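Sialyltransferase 0160 (Photobacterium damselae, PDB 4R84) probably transfers sialic acid from a CMP-sialic acid donor to galactoside acceptors in alpha-2,6 linkage, as a glycosyltransferase of the GT-B structural group. Local coordinates at residues A[37-42]-A[112-117]; A[232-237]-A[292-297]; A[177-182]-A[209-214]; A[261-266]-A[282-287]. One frame throughout, in Å; residues are numbered along the deposited sequence.

Contact 1: residues A[37-42]-A[112-117]; sequences SADVVE and TLTVVA
The carboxylate of D39 is the flat group laid against the opposite strand: V116 CG1 sits over one of its faces, 3.9 Å from D39 CG, while T114 CB approaches D39 OD1 at 3.7 Å. Aspartate suits this exposed surface, where its polar end can meet solvent and its CB still packs on a valine methyl. At the strand end, the second carboxylate, that of E42, forms a salt bridge with R196 and hydrogen bonds with N195 and the backbone N of L88. The E42 side chain crosses that of V115 at about a right angle, E42 CG meeting V115 CG1 at 3.7 Å.

The backbones pair in parallel, and five N-H...O=C bonds link residues 38-42 to 112-116. The shortest, V40 N to T114 O, is 2.8 Å.

D39, V41, T114 and V116 share one face of the sheet. On the other, L113 CD2 lies 3.9 Å from A38 CB and 4.1 Å from V40 CG2. These aliphatic groups suit a core that Y46, F83 and F96 help to fill. A first strand running parallel to the last is characteristic of immunoglobulin-like beta-sandwiches, where strands A' and G pair this way, consistent with a PKD-like domain.

Contact 2: residues A[232-237]-A[292-297]; sequences LYDDGS and YYFLRE
Y293, L232 and D234 carry this contact, where two parallel strands end and their chains turn away. The Y293 ring lies beside that of Y233, both pointing the same way, with planes 16° apart but slid so far that they barely overlap. Y293 CD2 sits above the rim of the Y233 ring, 3.6 Å from Y233 CE2. Broad, flat tyrosines suit neighbouring places on a sheet because each can lean on the other, and Y293 also reaches K318 while Y233 lies against helix 129-144.

On the opposite face, L232 runs alongside Y292, its CD1 3.7 Å from Y292 CE1. The apolar branch thus packs on ring carbons, leaving Y292 OH to bond H285. Backbone bonds hold the register: L232 O takes Y293 N at 2.7 Å, and Y293 O takes D234 N at 3.1 Å.

Beyond the last bridge D234 continues the pairing with its side chain. With CG beside its own backbone N (chi1 -72°), OD2 accepts L295 N at 3.0 Å, met on the anti side and 25° out of the carboxylate plane. L295 CD2 rests directly on G236 CA at 3.5 Å, where the backbone angles would press a CB against the preceding carbonyl oxygen and so call for glycine.

D234 OD2 also bonds Y240 OH. Two partners on OD2 should limit rotation of the carboxylate, helped a little by a water donating to OD1 over a long bond and weakly to Y293 O. They tie together the two turns leaving the strands, one of which brings G236 to about 7 Å from the bound donor analogue.

Contact 3: residues A[177-182]-A[209-214]; sequences NNTSPE and FNNLPP
N210 meets residues 177-182 through its CB, which lies 3.3 Å from N178 ND2. The two side chains are set at a slant, and the N178 amide reaches past N210 toward the next residue. N210 itself is exposed, a place that a polar amide suits.

N211 does most of the work. Its OD1 accepts N178 ND2 at 3.0 Å and T179 N at 3.2 Å, the donors arriving from opposite faces of the amide plane rather than on its lone pairs. Its ND2 gives a hydrogen to a water, 2.9 Å away, which in turn donates to N177 O, and ND2 also bonds T203 OG1. Asparagine suits this spot because one short amide both accepts and donates. The backbone O of N211 takes T179 OG1 at 2.7 Å in the carbonyl plane, on a lone pair. T179 places that hydroxyl beside its own backbone N (chi1 -57°).

Every strong link thus ends on N211. With the amide oxygen held by two donors and the amide nitrogen by a water and T203, the side chain should have little freedom to flip. It ties the chain around N210 and N211 to residues 177-179, just ahead of the N-cap residue S180.

Contact 4: residues A[261-266]-A[282-287]; sequences SLLANY and YNWHKL
L263 is the bump that enters a hollow formed by N283, W284 and L287. Its CG stands anti to the backbone N (chi1 -179°), which throws the forked end straight out from the helix. One prong, CD2, settles over a face of the W284 indole in a CH-pi contact, 4.1 Å from the centroid of the five-membered ring and only 12° off the normal. The same methyl lies 4.1 Å from N283 CB, while the other prong, CD1, is 4.1 Å from W284 CZ2 on the six-membered ring. A branched leucine fits such a place because its two methyls can spread over a wide indole.

L287 closes the hollow from another side and is itself a bump. Its CD1 reaches L263 CG at 3.9 Å and the backbone N of A264 at 3.8 Å, and its CD2 lies 4.0 Å from A264 CB. Alanine suits that position: its single methyl leaves room for the leucine to come up close to the helix backbone.

The walls of the hollow are fixed from behind. W284 NE1 bonds N280 O, which helps set the turn of the indole, and the N283 amide is held by Y312 OH, L256 O and G279 O, so its polar end is satisfied while its CB serves the apolar contact.

The contact folds the loop preceding strand 290-294 back onto helix 252-267. Helix 213-219 supports the indole through P213 and I216, and Y312 of helix 307-313 braces the loop.

Contact 1 stands apart, its nearest atoms about 17 to 19 Å from those of the others, yet strand 106-125 runs on from it into the sheet that contacts 2 and 3 also reach. The other three cluster, though contacts 2 and 3, about 5 Å apart at their nearest atoms, are joined through contact 4. Contacts 3 and 4 touch where F209 CZ meets Y266 CE2 at 3.5 Å and where L212 CB meets W284 CH2. Contact 4 reaches contact 2 through Y292 OH and H285 ND1, a probable hydrogen bond of 2.8 Å. Contact 2 lies nearer than contact 3 to the bound CMP-3-fluoro-N-acetylneuraminic acid: G236 is about 7 Å away, the N177 side chain about 10 Å.

Contact 1: residues A[37-42]-A[112-117]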
loop_
_atom_site.group_PDB
_atom_site.type_symbol
_atom_site.label_atom_id
_atom_site.label_comp_id
_atom_site.label_asym_id
_atom_site.label_seq_id
_atom_site.Cartn_x
_atom_site.Cartn_y
_atom_site.Cartn_z
ATOM N N SER A 37 16.216 -24.588 0.250
ATOM C CA SER A 37 15.252 -24.609 1.338
ATOM C C SER A 37 13.915 -24.092 0.842
ATOM O O SER A 37 13.849 -23.302 -0.098
ATOM C CB SER A 37 15.747 -23.773 2.516
ATOM O OG SER A 37 15.921 -22.424 2.130
ATOM N N ALA A 38 12.840 -24.563 1.460
ATOM C CA ALA A 38 11.522 -24.135 1.037
ATOM C C ALA A 38 10.553 -24.231 2.193
ATOM O O ALA A 38 10.678 -25.122 3.035
ATOM C CB ALA A 38 11.043 -24.984 -0.135
ATOM N N ASP A 39 9.582 -23.315 2.228
ATOM C CA ASP A 39 8.455 -23.443 3.152
ATOM C C ASP A 39 7.372 -24.286 2.493
ATOM O O ASP A 39 7.085 -24.110 1.311
ATOM C CB ASP A 39 7.879 -22.070 3.533
ATOM C CG ASP A 39 8.809 -21.272 4.429
ATOM O OD1 ASP A 39 9.811 -21.845 4.919
ATOM O OD2 ASP A 39 8.526 -20.076 4.659
ATOM N N VAL A 40 6.793 -25.218 3.243
ATOM C CA VAL A 40 5.669 -25.995 2.739
ATOM C C VAL A 40 4.491 -25.772 3.674
ATOM O O VAL A 40 4.574 -26.019 4.886
ATOM C CB VAL A 40 6.005 -27.507 2.614
ATOM C CG1 VAL A 40 4.896 -28.256 1.856
ATOM C CG2 VAL A 40 7.357 -27.716 1.910
ATOM N N VAL A 41 3.386 -25.279 3.119
ATOM C CA VAL A 41 2.203 -25.033 3.912
ATOM C C VAL A 41 1.597 -26.361 4.330
ATOM O O VAL A 41 1.566 -27.298 3.537
ATOM C CB VAL A 41 1.176 -24.199 3.126
ATOM C CG1 VAL A 41 -0.107 -24.038 3.929
ATOM C CG2 VAL A 41 1.793 -22.844 2.806
ATOM N N GLU A 42 1.161 -26.438 5.582
ATOM C CA GLU A 42 0.472 -27.641 6.088
ATOM C C GLU A 42 -0.559 -28.160 5.087
ATOM O O GLU A 42 -1.357 -27.391 4.561
ATOM C CB GLU A 42 -0.217 -27.339 7.424
ATOM C CG GLU A 42 0.736 -27.084 8.568
ATOM C CD GLU A 42 0.056 -26.905 9.914
ATOM O OE1 GLU A 42 -1.168 -26.616 9.987
ATOM O OE2 GLU A 42 0.757 -27.074 10.928
ATOM N N THR A 112 16.026 -28.546 2.690
ATOM C CA THR A 112 15.421 -28.332 3.992
ATOM C C THR A 112 14.026 -27.781 3.812
ATOM O O THR A 112 13.857 -26.716 3.229
ATOM C CB THR A 112 16.240 -27.370 4.832
ATOM O OG1 THR A 112 17.569 -27.884 4.935
ATOM C CG2 THR A 112 15.627 -27.210 6.215
ATOM N N LEU A 113 13.035 -28.529 4.280
ATOM C CA LEU A 113 11.652 -28.109 4.180
ATOM C C LEU A 113 11.155 -27.667 5.546
ATOM O O LEU A 113 11.268 -28.415 6.519
ATOM C CB LEU A 113 10.773 -29.252 3.657
ATOM C CG LEU A 113 11.204 -29.783 2.289
ATOM C CD1 LEU A 113 10.270 -30.922 1.804
ATOM C CD2 LEU A 113 11.288 -28.619 1.284
ATOM N N THR A 114 10.582 -26.471 5.623
ATOM C CA THR A 114 9.983 -26.025 6.864
ATOM C C THR A 114 8.457 -26.036 6.682
ATOM O O THR A 114 7.926 -25.402 5.774
ATOM C CB THR A 114 10.487 -24.610 7.275
ATOM O OG1 THR A 114 11.913 -24.638 7.437
ATOM C CG2 THR A 114 9.884 -24.186 8.596
ATOM N N VAL A 115 7.769 -26.801 7.517
ATOM C CA VAL A 115 6.306 -26.843 7.481
ATOM C C VAL A 115 5.764 -25.652 8.218
ATOM O O VAL A 115 6.116 -25.420 9.378
ATOM C CB VAL A 115 5.772 -28.149 8.095
ATOM C CG1 VAL A 115 4.245 -28.116 8.225
ATOM C CG2 VAL A 115 6.233 -29.339 7.263
ATOM N N VAL A 116 4.942 -24.875 7.523
ATOM C CA VAL A 116 4.439 -23.617 8.065
ATOM C C VAL A 116 2.928 -23.582 8.061
ATOM O O VAL A 116 2.272 -24.279 7.297
ATOM C CB VAL A 116 4.977 -22.401 7.272
ATOM C CG1 VAL A 116 6.507 -22.387 7.365
ATOM C CG2 VAL A 116 4.525 -22.457 5.827
ATOM N N ALA A 117 2.385 -22.725 8.915
ATOM C CA ALA A 117 0.957 -22.471 8.911
ATOM C C ALA A 117 0.573 -21.757 7.624
ATOM O O ALA A 117 1.367 -21.009 7.059
ATOM C CB ALA A 117 0.571 -21.625 10.123
#

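Contact 2: residues A[232-237]-A[292-297]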
loop_
_atom_site.group_PDB
_atom_site.type_symbol
_atom_site.label_atom_id
_atom_site.label_comp_id
_atom_site.label_asym_id
_atom_site.label_seq_id
_atom_site.Cartn_x
_atom_site.Cartn_y
_atom_site.Cartn_z
ATOM N N LEU A 232 0.769 -0.621 7.845
ATOM C CA LEU A 232 -0.112 0.539 7.850
ATOM C C LEU A 232 0.417 1.575 6.873
ATOM O O LEU A 232 1.620 1.825 6.828
ATOM C CB LEU A 232 -0.214 1.126 9.264
ATOM C CG LEU A 232 -0.676 0.129 10.330
ATOM C CD1 LEU A 232 -0.718 0.794 11.694
ATOM C CD2 LEU A 232 -2.050 -0.467 10.001
ATOM N N TYR A 233 -0.476 2.135 6.061
ATOM C CA TYR A 233 -0.089 3.100 5.033
ATOM C C TYR A 233 -0.808 4.422 5.228
ATOM O O TYR A 233 -2.027 4.453 5.387
ATOM C CB TYR A 233 -0.412 2.567 3.630
ATOM C CG TYR A 233 0.237 1.229 3.308
ATOM C CD1 TYR A 233 -0.314 0.040 3.787
ATOM C CD2 TYR A 233 1.382 1.156 2.527
ATOM C CE1 TYR A 233 0.264 -1.193 3.492
ATOM C CE2 TYR A 233 1.979 -0.087 2.230
ATOM C CZ TYR A 233 1.415 -1.240 2.723
ATOM O OH TYR A 233 1.988 -2.458 2.440
ATOM N N ASP A 234 -0.068 5.524 5.194
ATOM C CA ASP A 234 -0.713 6.838 5.122
ATOM C C ASP A 234 -1.626 6.916 3.922
ATOM O O ASP A 234 -1.278 6.402 2.867
ATOM C CB ASP A 234 0.317 7.958 4.977
ATOM C CG ASP A 234 1.106 8.203 6.228
ATOM O OD1 ASP A 234 0.616 7.889 7.329
ATOM O OD2 ASP A 234 2.233 8.729 6.092
ATOM N N ASP A 235 -2.770 7.581 4.044
ATOM C CA ASP A 235 -3.573 7.770 2.836
ATOM C C ASP A 235 -3.348 9.128 2.183
ATOM O O ASP A 235 -3.760 9.346 1.052
ATOM C CB ASP A 235 -5.055 7.528 3.090
ATOM C CG ASP A 235 -5.647 8.446 4.107
ATOM O OD1 ASP A 235 -4.917 9.272 4.678
ATOM O OD2 ASP A 235 -6.873 8.325 4.326
ATOM N N GLY A 236 -2.731 10.052 2.906
ATOM C CA GLY A 236 -2.426 11.344 2.329
ATOM C C GLY A 236 -2.119 12.417 3.343
ATOM O O GLY A 236 -1.477 12.170 4.348
ATOM N N SER A 237 -2.582 13.627 3.070
ATOM C CA SER A 237 -2.226 14.753 3.914
ATOM C C SER A 237 -2.827 14.660 5.313
ATOM O O SER A 237 -2.292 15.235 6.253
ATOM C CB SER A 237 -2.652 16.051 3.227
ATOM O OG SER A 237 -4.037 16.030 2.953
ATOM N N TYR A 292 4.937 1.072 9.807
ATOM C CA TYR A 292 4.178 2.274 9.466
ATOM C C TYR A 292 4.807 2.882 8.230
ATOM O O TYR A 292 5.934 3.378 8.304
ATOM C CB TYR A 292 4.208 3.313 10.593
ATOM C CG TYR A 292 3.729 2.862 11.951
ATOM C CD1 TYR A 292 2.379 2.920 12.298
ATOM C CD2 TYR A 292 4.634 2.440 12.908
ATOM C CE1 TYR A 292 1.949 2.542 13.564
ATOM C CE2 TYR A 292 4.218 2.057 14.169
ATOM C CZ TYR A 292 2.877 2.104 14.495
ATOM O OH TYR A 292 2.469 1.705 15.754
ATOM N N TYR A 293 4.125 2.811 7.089
ATOM C CA TYR A 293 4.664 3.402 5.877
ATOM C C TYR A 293 4.209 4.842 5.793
ATOM O O TYR A 293 3.022 5.111 5.601
ATOM C CB TYR A 293 4.226 2.621 4.641
ATOM C CG TYR A 293 4.932 1.298 4.572
ATOM C CD1 TYR A 293 6.253 1.223 4.155
ATOM C CD2 TYR A 293 4.295 0.125 4.975
ATOM C CE1 TYR A 293 6.917 0.017 4.109
ATOM C CE2 TYR A 293 4.960 -1.096 4.941
ATOM C CZ TYR A 293 6.270 -1.131 4.506
ATOM O OH TYR A 293 6.956 -2.312 4.456
ATOM N N PHE A 294 5.172 5.748 5.935
ATOM C CA PHE A 294 4.931 7.184 5.843
ATOM C C PHE A 294 5.154 7.650 4.401
ATOM O O PHE A 294 6.188 7.348 3.812
ATOM C CB PHE A 294 5.885 7.952 6.765
ATOM C CG PHE A 294 5.513 7.939 8.221
ATOM C CD1 PHE A 294 5.703 6.798 8.995
ATOM C CD2 PHE A 294 5.060 9.103 8.842
ATOM C CE1 PHE A 294 5.390 6.796 10.338
ATOM C CE2 PHE A 294 4.750 9.110 10.187
ATOM C CZ PHE A 294 4.913 7.953 10.939
ATOM N N LEU A 295 4.214 8.393 3.825
ATOM C CA LEU A 295 4.481 9.022 2.528
ATOM C C LEU A 295 5.639 10.027 2.635
ATOM O O LEU A 295 6.402 10.197 1.683
ATOM C CB LEU A 295 3.215 9.646 1.937
ATOM C CG LEU A 295 2.336 10.629 2.679
ATOM C CD1 LEU A 295 2.873 12.042 2.504
ATOM C CD2 LEU A 295 0.948 10.512 2.104
ATOM N N ARG A 296 5.755 10.698 3.778
ATOM C CA ARG A 296 6.928 11.530 4.049
ATOM C C ARG A 296 7.507 11.235 5.435
ATOM O O ARG A 296 7.209 11.929 6.410
ATOM C CB ARG A 296 6.576 13.023 3.921
ATOM C CG ARG A 296 6.376 13.492 2.494
ATOM C CD ARG A 296 7.680 13.493 1.704
ATOM N NE ARG A 296 8.678 14.393 2.270
ATOM C CZ ARG A 296 8.828 15.662 1.893
ATOM N NH1 ARG A 296 8.042 16.160 0.947
ATOM N NH2 ARG A 296 9.759 16.426 2.455
ATOM N N GLU A 297 8.332 10.190 5.521
ATOM C CA GLU A 297 8.907 9.776 6.792
ATOM C C GLU A 297 9.773 10.880 7.380
ATOM O O GLU A 297 9.900 11.002 8.595
ATOM C CB GLU A 297 9.731 8.487 6.646
ATOM C CG GLU A 297 10.221 7.967 7.994
ATOM C CD GLU A 297 11.272 6.869 7.879
ATOM O OE1 GLU A 297 11.730 6.588 6.753
ATOM O OE2 GLU A 297 11.648 6.294 8.923
HETATM O O HOH W 1 1.890 5.083 8.426
#

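Contact 3: residues A[177-182]-A[209-214]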
loop_
_atom_site.group_PDB
_atom_site.type_symbol
_atom_site.label_atom_id
_atom_site.label_comp_id
_atom_site.label_asym_id
_atom_site.label_seq_id
_atom_site.Cartn_x
_atom_site.Cartn_y
_atom_site.Cartn_z
ATOM N N ASN A 177 -16.989 2.961 5.285
ATOM C CA ASN A 177 -15.560 3.094 5.026
ATOM C C ASN A 177 -14.733 2.005 5.686
ATOM O O ASN A 177 -13.513 1.939 5.511
ATOM C CB ASN A 177 -15.064 4.447 5.521
ATOM C CG ASN A 177 -15.656 5.587 4.759
ATOM O OD1 ASN A 177 -16.166 6.568 5.333
ATOM N ND2 ASN A 177 -15.589 5.484 3.455
ATOM N N ASN A 178 -15.384 1.151 6.452
ATOM C CA ASN A 178 -14.613 0.256 7.309
ATOM C C ASN A 178 -14.951 -1.208 7.192
ATOM O O ASN A 178 -15.874 -1.601 6.497
ATOM C CB ASN A 178 -14.778 0.700 8.754
ATOM C CG ASN A 178 -14.353 2.139 8.953
ATOM O OD1 ASN A 178 -15.186 3.004 9.207
ATOM N ND2 ASN A 178 -13.051 2.404 8.823
ATOM N N THR A 179 -14.166 -2.006 7.902
ATOM C CA THR A 179 -14.321 -3.458 7.910
ATOM C C THR A 179 -15.773 -3.875 8.082
ATOM O O THR A 179 -16.466 -3.375 8.975
ATOM C CB THR A 179 -13.509 -4.047 9.040
ATOM O OG1 THR A 179 -12.151 -3.652 8.873
ATOM C CG2 THR A 179 -13.605 -5.580 9.031
ATOM N N SER A 180 -16.228 -4.767 7.211
ATOM C CA SER A 180 -17.611 -5.234 7.245
ATOM C C SER A 180 -17.795 -6.471 8.112
ATOM O O SER A 180 -16.862 -7.259 8.322
ATOM C CB SER A 180 -18.104 -5.534 5.830
ATOM O OG SER A 180 -17.384 -6.611 5.251
ATOM N N PRO A 181 -19.019 -6.668 8.606
ATOM C CA PRO A 181 -19.320 -7.936 9.281
ATOM C C PRO A 181 -19.147 -9.137 8.352
ATOM O O PRO A 181 -18.773 -10.222 8.813
ATOM C CB PRO A 181 -20.786 -7.773 9.693
ATOM C CG PRO A 181 -21.006 -6.292 9.752
ATOM C CD PRO A 181 -20.141 -5.713 8.672
ATOM N N GLU A 182 -19.395 -8.949 7.059
ATOM C CA GLU A 182 -19.194 -10.020 6.087
ATOM C C GLU A 182 -17.726 -10.445 6.073
ATOM O O GLU A 182 -17.407 -11.649 6.058
ATOM C CB GLU A 182 -19.628 -9.585 4.682
ATOM C CG GLU A 182 -21.153 -9.510 4.487
ATOM C CD GLU A 182 -21.780 -8.200 4.959
ATOM O OE1 GLU A 182 -21.080 -7.333 5.537
ATOM O OE2 GLU A 182 -23.006 -8.051 4.765
ATOM N N PHE A 209 -7.667 1.769 13.734
ATOM C CA PHE A 209 -8.462 1.362 14.887
ATOM C C PHE A 209 -9.916 1.072 14.522
ATOM O O PHE A 209 -10.614 0.351 15.237
ATOM C CB PHE A 209 -8.421 2.423 15.996
ATOM C CG PHE A 209 -9.023 1.942 17.278
ATOM C CD1 PHE A 209 -8.353 1.016 18.057
ATOM C CD2 PHE A 209 -10.267 2.391 17.693
ATOM C CE1 PHE A 209 -8.908 0.545 19.229
ATOM C CE2 PHE A 209 -10.827 1.927 18.869
ATOM C CZ PHE A 209 -10.143 0.998 19.634
ATOM N N ASN A 210 -10.384 1.639 13.418
ATOM C CA ASN A 210 -11.734 1.315 12.962
ATOM C C ASN A 210 -11.766 -0.008 12.198
ATOM O O ASN A 210 -12.823 -0.621 12.068
ATOM C CB ASN A 210 -12.292 2.434 12.085
ATOM C CG ASN A 210 -12.732 3.637 12.888
ATOM O OD1 ASN A 210 -13.029 3.531 14.082
ATOM N ND2 ASN A 210 -12.793 4.788 12.235
ATOM N N ASN A 211 -10.614 -0.438 11.685
ATOM C CA ASN A 211 -10.597 -1.609 10.803
ATOM C C ASN A 211 -10.114 -2.919 11.412
ATOM O O ASN A 211 -10.640 -3.979 11.068
ATOM C CB ASN A 211 -9.738 -1.323 9.562
ATOM C CG ASN A 211 -10.395 -0.338 8.604
ATOM O OD1 ASN A 211 -11.622 -0.188 8.576
ATOM N ND2 ASN A 211 -9.569 0.343 7.809
ATOM N N LEU A 212 -9.112 -2.875 12.289
ATOM C CA LEU A 212 -8.518 -4.133 12.768
ATOM C C LEU A 212 -9.162 -4.726 14.034
ATOM O O LEU A 212 -9.336 -5.947 14.107
ATOM C CB LEU A 212 -7.012 -3.958 13.003
ATOM C CG LEU A 212 -6.212 -3.533 11.758
ATOM C CD1 LEU A 212 -4.707 -3.659 11.999
ATOM C CD2 LEU A 212 -6.606 -4.356 10.534
ATOM N N PRO A 213 -9.518 -3.889 15.031
ATOM C CA PRO A 213 -10.117 -4.528 16.215
ATOM C C PRO A 213 -11.342 -5.428 15.957
ATOM O O PRO A 213 -11.476 -6.406 16.690
ATOM C CB PRO A 213 -10.494 -3.335 17.099
ATOM C CG PRO A 213 -9.497 -2.289 16.739
ATOM C CD PRO A 213 -9.295 -2.446 15.250
ATOM N N PRO A 214 -12.219 -5.110 14.976
ATOM C CA PRO A 214 -13.350 -6.020 14.751
ATOM C C PRO A 214 -12.958 -7.415 14.305
ATOM O O PRO A 214 -13.760 -8.340 14.454
ATOM C CB PRO A 214 -14.141 -5.326 13.646
ATOM C CG PRO A 214 -13.819 -3.887 13.812
ATOM C CD PRO A 214 -12.385 -3.863 14.207
HETATM O O HOH W 2 -10.700 1.869 5.605
#

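Contact 4: residues A[261-266]-A[282-287]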
loop_
_atom_site.group_PDB
_atom_site.type_symbol
_atom_site.label_atom_id
_atom_site.label_comp_id
_atom_site.label_asym_id
_atom_site.label_seq_id
_atom_site.Cartn_x
_atom_site.Cartn_y
_atom_site.Cartn_z
ATOM N N SER A 261 -1.392 -0.400 27.137
ATOM C CA SER A 261 -2.204 -1.384 27.852
ATOM C C SER A 261 -3.690 -1.162 27.570
ATOM O O SER A 261 -4.483 -2.094 27.577
ATOM C CB SER A 261 -1.920 -1.346 29.357
ATOM O OG SER A 261 -2.224 -0.082 29.919
ATOM N N LEU A 262 -4.062 0.085 27.321
ATOM C CA LEU A 262 -5.435 0.410 26.962
ATOM C C LEU A 262 -5.818 -0.293 25.651
ATOM O O LEU A 262 -6.865 -0.942 25.553
ATOM C CB LEU A 262 -5.593 1.925 26.832
ATOM C CG LEU A 262 -6.986 2.540 26.933
ATOM C CD1 LEU A 262 -7.711 2.057 28.173
ATOM C CD2 LEU A 262 -6.873 4.054 26.937
ATOM N N LEU A 263 -4.962 -0.163 24.645
ATOM C CA LEU A 263 -5.180 -0.849 23.376
ATOM C C LEU A 263 -5.175 -2.362 23.574
ATOM O O LEU A 263 -6.053 -3.066 23.084
ATOM C CB LEU A 263 -4.131 -0.423 22.346
ATOM C CG LEU A 263 -4.263 -1.069 20.957
ATOM C CD1 LEU A 263 -5.637 -0.828 20.357
ATOM C CD2 LEU A 263 -3.171 -0.554 20.018
ATOM N N ALA A 264 -4.187 -2.853 24.312
ATOM C CA ALA A 264 -4.043 -4.292 24.571
ATOM C C ALA A 264 -5.272 -4.913 25.239
ATOM O O ALA A 264 -5.740 -5.977 24.825
ATOM C CB ALA A 264 -2.809 -4.541 25.422
ATOM N N ASN A 265 -5.786 -4.265 26.281
ATOM C CA ASN A 265 -6.932 -4.803 27.008
ATOM C C ASN A 265 -8.214 -4.726 26.198
ATOM O O ASN A 265 -9.089 -5.573 26.335
ATOM C CB ASN A 265 -7.125 -4.073 28.337
ATOM C CG ASN A 265 -5.975 -4.298 29.296
ATOM O OD1 ASN A 265 -5.255 -5.284 29.197
ATOM N ND2 ASN A 265 -5.797 -3.371 30.231
ATOM N N TYR A 266 -8.323 -3.706 25.357
ATOM C CA TYR A 266 -9.483 -3.569 24.486
ATOM C C TYR A 266 -9.505 -4.712 23.477
ATOM O O TYR A 266 -10.544 -5.336 23.239
ATOM C CB TYR A 266 -9.459 -2.217 23.767
ATOM C CG TYR A 266 -10.660 -1.986 22.887
ATOM C CD1 TYR A 266 -11.865 -1.548 23.428
ATOM C CD2 TYR A 266 -10.589 -2.185 21.513
ATOM C CE1 TYR A 266 -12.970 -1.334 22.627
ATOM C CE2 TYR A 266 -11.688 -1.971 20.706
ATOM C CZ TYR A 266 -12.879 -1.543 21.271
ATOM O OH TYR A 266 -13.977 -1.320 20.469
ATOM N N TYR A 282 -0.651 4.809 16.782
ATOM C CA TYR A 282 0.792 4.613 16.740
ATOM C C TYR A 282 1.315 3.748 17.884
ATOM O O TYR A 282 2.473 3.863 18.282
ATOM C CB TYR A 282 1.519 5.965 16.732
ATOM C CG TYR A 282 1.364 6.704 15.426
ATOM C CD1 TYR A 282 1.854 6.169 14.240
ATOM C CD2 TYR A 282 0.737 7.939 15.380
ATOM C CE1 TYR A 282 1.711 6.843 13.040
ATOM C CE2 TYR A 282 0.587 8.625 14.186
ATOM C CZ TYR A 282 1.076 8.084 13.026
ATOM O OH TYR A 282 0.924 8.767 11.845
ATOM N N ASN A 283 0.462 2.869 18.399
ATOM C CA ASN A 283 0.883 1.885 19.401
ATOM C C ASN A 283 0.854 0.442 18.906
ATOM O O ASN A 283 1.098 -0.484 19.681
ATOM C CB ASN A 283 0.006 1.979 20.643
ATOM C CG ASN A 283 0.525 2.973 21.645
ATOM O OD1 ASN A 283 1.730 3.235 21.715
ATOM N ND2 ASN A 283 -0.382 3.538 22.432
ATOM N N TRP A 284 0.524 0.235 17.638
ATOM C CA TRP A 284 0.369 -1.135 17.147
ATOM C C TRP A 284 1.690 -1.893 17.155
ATOM O O TRP A 284 1.701 -3.106 17.373
ATOM C CB TRP A 284 -0.258 -1.137 15.759
ATOM C CG TRP A 284 -1.714 -0.755 15.857
ATOM C CD1 TRP A 284 -2.238 0.506 15.825
ATOM C CD2 TRP A 284 -2.817 -1.644 16.036
ATOM N NE1 TRP A 284 -3.604 0.451 15.975
ATOM C CE2 TRP A 284 -3.982 -0.864 16.114
ATOM C CE3 TRP A 284 -2.934 -3.039 16.153
ATOM C CZ2 TRP A 284 -5.254 -1.422 16.281
ATOM C CZ3 TRP A 284 -4.193 -3.595 16.322
ATOM C CH2 TRP A 284 -5.337 -2.786 16.382
ATOM N N HIS A 285 2.797 -1.179 16.957
ATOM C CA HIS A 285 4.115 -1.827 16.927
ATOM C C HIS A 285 4.565 -2.331 18.306
ATOM O O HIS A 285 5.520 -3.099 18.404
ATOM C CB HIS A 285 5.156 -0.865 16.357
ATOM C CG HIS A 285 5.447 0.298 17.248
ATOM N ND1 HIS A 285 4.483 1.218 17.602
ATOM C CD2 HIS A 285 6.591 0.696 17.854
ATOM C CE1 HIS A 285 5.019 2.129 18.398
ATOM N NE2 HIS A 285 6.297 1.835 18.564
ATOM N N LYS A 286 3.866 -1.907 19.358
ATOM C CA LYS A 286 4.130 -2.366 20.727
ATOM C C LYS A 286 3.488 -3.718 20.986
ATOM O O LYS A 286 3.809 -4.400 21.960
ATOM C CB LYS A 286 3.602 -1.351 21.749
ATOM C CG LYS A 286 4.273 0.019 21.766
ATOM C CD LYS A 286 5.634 -0.021 22.441
ATOM C CE LYS A 286 6.768 -0.201 21.464
ATOM N NZ LYS A 286 8.076 -0.242 22.180
ATOM N N LEU A 287 2.560 -4.099 20.125
ATOM C CA LEU A 287 1.790 -5.322 20.344
ATOM C C LEU A 287 1.940 -6.367 19.247
ATOM O O LEU A 287 1.763 -7.570 19.495
ATOM C CB LEU A 287 0.309 -4.972 20.510
ATOM C CG LEU A 287 0.001 -4.023 21.671
ATOM C CD1 LEU A 287 -1.478 -3.656 21.698
ATOM C CD2 LEU A 287 0.418 -4.628 22.996
#